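Local coordinates for Non-structural protein 3 (Porcine deltacoronavirus, PDB 6LN0) that is a viral multidomain replicase protein that probably joins an ADP-ribose-binding macro domain to a papain-like protease cleaving the viral polyprotein, at residues Ala164-Thr172 and Thr181-Val189; Arg349-Lys357 and Asn416-Phe424. All blocks are in the same frame, centred on the assembly; numbering follows the deposited sequence.

Contact 1: Ala164-Thr172 and Thr181-Val189; sequences ALNRTIVRT and TKALTPQGV
Arg-167 reaches across a beta hairpin to the backbone carbonyl of Ala-183. The arginine's CB lies 3.5 Å from Leu-184 O, and CG still runs past that carbonyl. CD then passes Ala-183, and a bend at chi3 (104°) turns the chain so that NE reaches Ala-183 O at 3.1 Å through a nearly straight N-H...O bond (165°). The oxygen lies close to the guanidinium plane, whereas the nitrogen sits well above the carbonyl plane. Thr-185 CG2 covers one guanidinium face, 3.7 Å from Arg-167 CZ. At the tip, NH1 forms a salt bridge with Asp-163.

Between the strands, Thr-168 and Leu-184 form one hydrogen-bonded antiparallel pair, with Leu-184 N to Thr-168 O at 2.9 Å, and Val-170 and Lys-182 form the next, with Lys-182 N to Val-170 O at 2.7 Å. One face carries Ile-169, whose CD1 packs on Ala-183 CB at 3.7 Å, and Arg-171, whose NE donates to Thr-181 OG1 at 3.1 Å. The other brings Val-170 CG2 against Leu-184 CD1. Thr-185 then caps the helix that follows, its OG1 accepting from Gly-188 N at 3.0 Å.

This hairpin running into a helix, within a mixed sheet ordered 180-184, 168-173, 209-212, 194-195, is consistent with the ubiquitin-like domain that precedes coronavirus papain-like proteases. Strand 180-184 is outermost in that sheet, and Ala-183 O points away from strand 168-173; Arg-167 thus supplies this edge carbonyl with an N-H that no neighbouring strand of the sheet provides.

Contact 2: Arg349-Lys357 and Asn416-Phe424; sequences REYDPIQPK and NVVATYHRF
A type I beta turn from Asp-352 to Gln-355, in the loop between strands 338-346 and 358-360, packs against strand 416-423 and illustrates how an irregular segment can be fitted to a sheet. The turn is tied twice by one residue: Gln-355 N donates to Asp-352 O at 2.9 Å, and Ile-354 N donates to Asp-352 OD1 at 3.1 Å, which makes an Asx turn as well.

Ahead of the turn, the ring of Tyr-351 comes edge-on to the strand. Its OH meets Thr-420 OG1 at 2.9 Å in a hydrogen bond that either hydroxyl could donate, while Val-417 O lies at the same ring's edge, near its plane. Thr-420 OG1 is set between its own backbone N and carbonyl carbon (chi1 52°), and there it accepts a weak bond from His-422 NE2 at 2.7 Å. The threonine oxygen thus lies between the tyrosine hydroxyl and the imidazole, with the imidazole only weakly bonded.

Two prolines fill in around these polar groups. Pro-353 turns CD over the centre of one face of the Tyr-351 ring, 4.2 Å above its plane, and sets CG 3.5 Å from Val-417 CG1. Pro-356 lies over one face of His-422 in a CH-pi contact, CD being 3.8 Å from the ring centroid and 26° off the normal. Pro-353 O approaches His-422 CE1 obliquely at 3.5 Å. Strand 391-395 flanks the strand, with Ala-391 touching both Val-417 and Thr-420.

A loop beside the large mixed sheet, leading into the strand that supplies zinc ligand Cys-360, fits the junction of palm and zinc-bearing fingers in coronavirus papain-like proteases.

From the N terminus the chain first builds the macro domain, whose helix 131-141 is touched by Leu-165 just before the hairpin of contact 1. That contact closes a short loop of eight residues and ties strand 168-173 to strand 180-184 and the helix beginning at Pro-186. Contact 2 opens much later and closes a loop of 58 residues that holds the zinc ligands Cys-360 and Cys-363, and it joins the loop at 349-357 to the last strand of the chain. The two neither nest nor cross: they follow in series, with centres about 57 Å apart, a local closure in one small sheet and a long-range one against the eight-stranded sheet.

Contact 1: Ala164-Thr172 and Thr181-Val189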
# COMPACT_ATOMS: atom_id res chain seq x y z
N ALA A 164 -0.18 -22.37 1.98
CA ALA A 164 -0.40 -21.62 0.74
C ALA A 164 -1.86 -21.22 0.58
O ALA A 164 -2.17 -20.07 0.22
CB ALA A 164 0.07 -22.44 -0.46
N LEU A 165 -2.78 -22.15 0.84
CA LEU A 165 -4.21 -21.90 0.67
C LEU A 165 -4.73 -20.81 1.60
O LEU A 165 -5.83 -20.30 1.36
CB LEU A 165 -4.99 -23.19 0.90
CG LEU A 165 -5.14 -24.05 -0.36
CD1 LEU A 165 -5.62 -25.45 0.02
CD2 LEU A 165 -6.10 -23.40 -1.33
N ASN A 166 -3.99 -20.44 2.64
CA ASN A 166 -4.38 -19.36 3.53
C ASN A 166 -3.48 -18.14 3.37
O ASN A 166 -3.36 -17.32 4.29
CB ASN A 166 -4.38 -19.84 4.98
CG ASN A 166 -5.12 -21.16 5.13
OD1 ASN A 166 -4.54 -22.18 5.51
ND2 ASN A 166 -6.41 -21.16 4.78
N ARG A 167 -2.84 -18.00 2.21
CA ARG A 167 -2.03 -16.84 1.90
C ARG A 167 -2.41 -16.31 0.53
O ARG A 167 -2.78 -17.07 -0.37
CB ARG A 167 -0.55 -17.19 1.96
CG ARG A 167 -0.09 -17.52 3.37
CD ARG A 167 1.30 -18.08 3.38
NE ARG A 167 2.25 -17.07 3.85
CZ ARG A 167 2.99 -17.19 4.94
NH1 ARG A 167 2.92 -18.29 5.69
NH2 ARG A 167 3.82 -16.21 5.28
N THR A 168 -2.36 -14.99 0.40
CA THR A 168 -2.68 -14.30 -0.84
C THR A 168 -1.40 -13.67 -1.40
O THR A 168 -0.57 -13.15 -0.65
CB THR A 168 -3.76 -13.23 -0.61
OG1 THR A 168 -3.53 -12.56 0.64
CG2 THR A 168 -5.15 -13.87 -0.56
N ILE A 169 -1.25 -13.76 -2.71
CA ILE A 169 -0.04 -13.31 -3.39
C ILE A 169 -0.14 -11.81 -3.68
O ILE A 169 -1.07 -11.36 -4.35
CB ILE A 169 0.16 -14.12 -4.68
CG1 ILE A 169 -0.01 -15.60 -4.36
CG2 ILE A 169 1.53 -13.86 -5.26
CD1 ILE A 169 1.08 -16.14 -3.46
N VAL A 170 0.82 -11.04 -3.18
CA VAL A 170 0.78 -9.59 -3.22
C VAL A 170 2.07 -9.06 -3.83
O VAL A 170 3.17 -9.47 -3.43
CB VAL A 170 0.60 -8.99 -1.81
CG1 VAL A 170 0.49 -7.46 -1.91
CG2 VAL A 170 -0.61 -9.61 -1.13
N ARG A 171 1.95 -8.14 -4.78
CA ARG A 171 3.10 -7.44 -5.36
C ARG A 171 3.25 -6.10 -4.66
O ARG A 171 2.30 -5.32 -4.60
CB ARG A 171 2.93 -7.23 -6.86
CG ARG A 171 2.52 -8.51 -7.59
CD ARG A 171 2.99 -8.51 -9.02
NE ARG A 171 4.45 -8.61 -9.12
CZ ARG A 171 5.15 -8.39 -10.24
NH1 ARG A 171 4.54 -8.04 -11.36
NH2 ARG A 171 6.48 -8.51 -10.22
N THR A 172 4.45 -5.84 -4.13
CA THR A 172 4.70 -4.69 -3.29
C THR A 172 6.03 -4.05 -3.67
O THR A 172 6.90 -4.70 -4.26
CB THR A 172 4.78 -5.05 -1.79
OG1 THR A 172 6.10 -5.55 -1.50
CG2 THR A 172 3.77 -6.09 -1.43
N THR A 181 7.20 -9.80 -4.87
CA THR A 181 5.97 -10.58 -4.81
C THR A 181 5.99 -11.44 -3.55
O THR A 181 6.89 -12.26 -3.38
CB THR A 181 5.84 -11.47 -6.04
OG1 THR A 181 5.89 -10.66 -7.23
CG2 THR A 181 4.54 -12.27 -5.99
N LYS A 182 5.00 -11.24 -2.68
CA LYS A 182 4.93 -11.92 -1.39
C LYS A 182 3.66 -12.76 -1.29
O LYS A 182 2.64 -12.45 -1.92
CB LYS A 182 4.96 -10.92 -0.24
CG LYS A 182 5.73 -9.64 -0.55
CD LYS A 182 6.02 -8.84 0.71
CE LYS A 182 7.28 -8.00 0.57
NZ LYS A 182 7.93 -7.66 1.88
N ALA A 183 3.74 -13.83 -0.50
CA ALA A 183 2.57 -14.59 -0.06
C ALA A 183 2.28 -14.17 1.37
O ALA A 183 3.06 -14.47 2.27
CB ALA A 183 2.82 -16.09 -0.15
N LEU A 184 1.17 -13.48 1.60
CA LEU A 184 0.92 -12.90 2.91
C LEU A 184 -0.30 -13.55 3.55
O LEU A 184 -1.26 -13.91 2.86
CB LEU A 184 0.70 -11.39 2.82
CG LEU A 184 1.86 -10.51 2.33
CD1 LEU A 184 1.40 -9.07 2.24
CD2 LEU A 184 3.07 -10.62 3.23
N THR A 185 -0.24 -13.72 4.87
CA THR A 185 -1.42 -14.12 5.62
C THR A 185 -2.31 -12.91 5.85
O THR A 185 -1.83 -11.77 5.83
CB THR A 185 -1.04 -14.75 6.97
OG1 THR A 185 -0.93 -13.74 7.97
CG2 THR A 185 0.29 -15.48 6.87
N PRO A 186 -3.61 -13.11 6.06
CA PRO A 186 -4.49 -11.95 6.32
C PRO A 186 -3.95 -11.08 7.44
O PRO A 186 -4.25 -9.88 7.51
CB PRO A 186 -5.83 -12.60 6.68
CG PRO A 186 -5.81 -13.93 5.95
CD PRO A 186 -4.37 -14.38 5.99
N GLN A 187 -3.11 -11.65 8.31
CA GLN A 187 -2.41 -10.83 9.30
C GLN A 187 -1.25 -10.07 8.66
O GLN A 187 -1.09 -8.87 8.89
CB GLN A 187 -1.90 -11.68 10.45
CG GLN A 187 -1.12 -10.88 11.50
CD GLN A 187 -1.97 -9.81 12.18
OE1 GLN A 187 -3.20 -9.84 12.11
NE2 GLN A 187 -1.31 -8.86 12.85
N GLY A 188 -0.42 -10.76 7.88
CA GLY A 188 0.70 -10.10 7.23
C GLY A 188 0.27 -8.96 6.33
O GLY A 188 0.99 -7.96 6.20
N VAL A 189 -0.91 -9.09 5.71
CA VAL A 189 -1.42 -8.05 4.82
C VAL A 189 -1.56 -6.73 5.56
O VAL A 189 -1.14 -5.67 5.07
CB VAL A 189 -2.75 -8.49 4.18
CG1 VAL A 189 -3.47 -7.30 3.58
CG2 VAL A 189 -2.50 -9.56 3.13

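Contact 2: Arg349-Lys357 and Asn416-Phe424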
# COMPACT_ATOMS: atom_id res chain seq x y z
N ARG A 349 -2.22 42.74 -3.88
CA ARG A 349 -2.77 43.94 -4.49
C ARG A 349 -1.65 44.96 -4.61
O ARG A 349 -0.76 45.02 -3.76
CB ARG A 349 -3.91 44.52 -3.67
CG ARG A 349 -4.61 45.64 -4.36
CD ARG A 349 -5.79 46.08 -3.56
NE ARG A 349 -6.35 47.30 -4.12
CZ ARG A 349 -7.27 48.04 -3.51
NH1 ARG A 349 -7.75 47.69 -2.33
NH2 ARG A 349 -7.71 49.15 -4.11
N GLU A 350 -1.72 45.76 -5.67
CA GLU A 350 -0.71 46.77 -5.97
C GLU A 350 0.60 46.14 -6.39
O GLU A 350 1.67 46.70 -6.14
CB GLU A 350 -0.47 47.72 -4.79
CG GLU A 350 -1.73 48.24 -4.12
CD GLU A 350 -2.46 49.26 -4.98
OE1 GLU A 350 -3.48 49.83 -4.50
OE2 GLU A 350 -2.01 49.50 -6.12
N TYR A 351 0.53 44.96 -7.00
CA TYR A 351 1.74 44.28 -7.42
C TYR A 351 2.46 45.11 -8.46
O TYR A 351 1.89 45.44 -9.50
CB TYR A 351 1.43 42.90 -8.00
CG TYR A 351 2.68 42.22 -8.51
CD1 TYR A 351 3.84 42.23 -7.75
CD2 TYR A 351 2.70 41.57 -9.74
CE1 TYR A 351 4.98 41.63 -8.18
CE2 TYR A 351 3.87 40.93 -10.19
CZ TYR A 351 5.01 40.97 -9.39
OH TYR A 351 6.19 40.36 -9.77
N ASP A 352 3.72 45.41 -8.20
CA ASP A 352 4.54 46.26 -9.06
C ASP A 352 5.82 45.52 -9.40
O ASP A 352 6.69 45.38 -8.52
CB ASP A 352 4.82 47.58 -8.36
CG ASP A 352 5.49 48.60 -9.27
OD1 ASP A 352 6.24 48.18 -10.19
OD2 ASP A 352 5.27 49.82 -9.05
N PRO A 353 5.99 45.05 -10.63
CA PRO A 353 7.18 44.24 -10.95
C PRO A 353 8.52 44.93 -10.73
O PRO A 353 9.55 44.24 -10.82
CB PRO A 353 6.98 43.86 -12.43
CG PRO A 353 5.66 44.41 -12.83
CD PRO A 353 4.92 44.84 -11.61
N ILE A 354 8.58 46.23 -10.46
CA ILE A 354 9.86 46.86 -10.17
C ILE A 354 9.93 47.46 -8.78
O ILE A 354 10.92 48.06 -8.39
CB ILE A 354 10.24 47.92 -11.23
CG1 ILE A 354 9.23 49.06 -11.23
CG2 ILE A 354 10.37 47.29 -12.61
CD1 ILE A 354 9.69 50.23 -12.04
N GLN A 355 8.86 47.28 -7.96
CA GLN A 355 8.85 47.80 -6.60
C GLN A 355 8.15 46.78 -5.69
O GLN A 355 6.92 46.76 -5.60
CB GLN A 355 8.17 49.16 -6.56
CG GLN A 355 7.92 49.65 -5.19
CD GLN A 355 9.07 50.44 -4.66
OE1 GLN A 355 10.18 49.92 -4.50
NE2 GLN A 355 8.84 51.72 -4.41
N PRO A 356 8.91 45.94 -5.00
CA PRO A 356 8.29 44.94 -4.13
C PRO A 356 7.66 45.56 -2.89
O PRO A 356 8.17 46.53 -2.33
CB PRO A 356 9.46 44.03 -3.75
CG PRO A 356 10.65 44.95 -3.82
CD PRO A 356 10.38 45.85 -4.99
N LYS A 357 6.55 44.98 -2.45
CA LYS A 357 5.80 45.56 -1.35
C LYS A 357 5.37 44.50 -0.35
O LYS A 357 5.28 43.31 -0.67
CB LYS A 357 4.55 46.30 -1.86
CG LYS A 357 4.79 47.15 -3.12
CD LYS A 357 3.65 48.15 -3.34
CE LYS A 357 3.65 48.71 -4.77
NZ LYS A 357 2.48 49.61 -4.96
N ASN A 416 1.49 39.16 -19.00
CA ASN A 416 1.57 39.46 -17.58
C ASN A 416 2.86 38.90 -17.00
O ASN A 416 3.39 37.89 -17.47
CB ASN A 416 0.35 38.91 -16.87
CG ASN A 416 -0.92 39.54 -17.39
OD1 ASN A 416 -0.95 40.74 -17.64
ND2 ASN A 416 -1.96 38.74 -17.58
N VAL A 417 3.41 39.59 -16.02
CA VAL A 417 4.48 39.04 -15.20
C VAL A 417 3.84 38.49 -13.93
O VAL A 417 2.87 39.08 -13.42
CB VAL A 417 5.57 40.10 -14.91
CG1 VAL A 417 5.03 41.17 -14.02
CG2 VAL A 417 6.78 39.46 -14.26
N VAL A 418 4.29 37.32 -13.48
CA VAL A 418 3.69 36.65 -12.33
C VAL A 418 4.67 36.36 -11.20
O VAL A 418 4.23 35.97 -10.11
CB VAL A 418 2.95 35.36 -12.73
CG1 VAL A 418 1.76 35.70 -13.60
CG2 VAL A 418 3.89 34.36 -13.41
N ALA A 419 5.96 36.58 -11.40
CA ALA A 419 6.90 36.53 -10.30
C ALA A 419 8.12 37.33 -10.70
O ALA A 419 8.50 37.33 -11.88
CB ALA A 419 7.28 35.08 -9.95
N THR A 420 8.74 38.00 -9.73
CA THR A 420 9.96 38.77 -9.94
C THR A 420 10.90 38.53 -8.77
O THR A 420 10.45 38.33 -7.63
CB THR A 420 9.69 40.29 -10.05
OG1 THR A 420 8.90 40.71 -8.93
CG2 THR A 420 8.94 40.63 -11.34
N TYR A 421 12.20 38.56 -9.04
CA TYR A 421 13.22 38.50 -8.01
C TYR A 421 13.91 39.85 -7.88
O TYR A 421 14.37 40.41 -8.88
CB TYR A 421 14.26 37.41 -8.30
CG TYR A 421 15.40 37.49 -7.33
CD1 TYR A 421 15.23 37.14 -6.00
CD2 TYR A 421 16.65 37.97 -7.73
CE1 TYR A 421 16.27 37.23 -5.08
CE2 TYR A 421 17.69 38.07 -6.82
CZ TYR A 421 17.48 37.69 -5.49
OH TYR A 421 18.49 37.76 -4.57
N HIS A 422 13.98 40.36 -6.66
CA HIS A 422 14.55 41.67 -6.36
C HIS A 422 15.77 41.47 -5.48
O HIS A 422 15.64 41.21 -4.28
CB HIS A 422 13.52 42.56 -5.68
CG HIS A 422 12.18 42.58 -6.35
ND1 HIS A 422 11.79 43.61 -7.20
CD2 HIS A 422 11.13 41.74 -6.27
CE1 HIS A 422 10.56 43.38 -7.62
NE2 HIS A 422 10.13 42.26 -7.07
N ARG A 423 16.97 41.59 -6.04
CA ARG A 423 18.16 41.59 -5.21
C ARG A 423 18.24 42.90 -4.42
O ARG A 423 17.67 43.92 -4.81
CB ARG A 423 19.41 41.42 -6.06
CG ARG A 423 19.76 42.67 -6.87
CD ARG A 423 21.26 42.91 -6.86
NE ARG A 423 22.00 41.65 -6.95
CZ ARG A 423 22.56 41.20 -8.07
NH1 ARG A 423 22.47 41.91 -9.19
NH2 ARG A 423 23.21 40.04 -8.06
N PHE A 424 18.96 42.85 -3.31
CA PHE A 424 19.09 43.99 -2.40
C PHE A 424 20.47 44.61 -2.58
O PHE A 424 21.44 44.19 -1.94
CB PHE A 424 18.87 43.54 -0.95
CG PHE A 424 17.47 43.11 -0.65
CD1 PHE A 424 16.42 43.50 -1.47
CD2 PHE A 424 17.20 42.30 0.44
CE1 PHE A 424 15.12 43.10 -1.20
CE2 PHE A 424 15.89 41.89 0.71
CZ PHE A 424 14.86 42.29 -0.11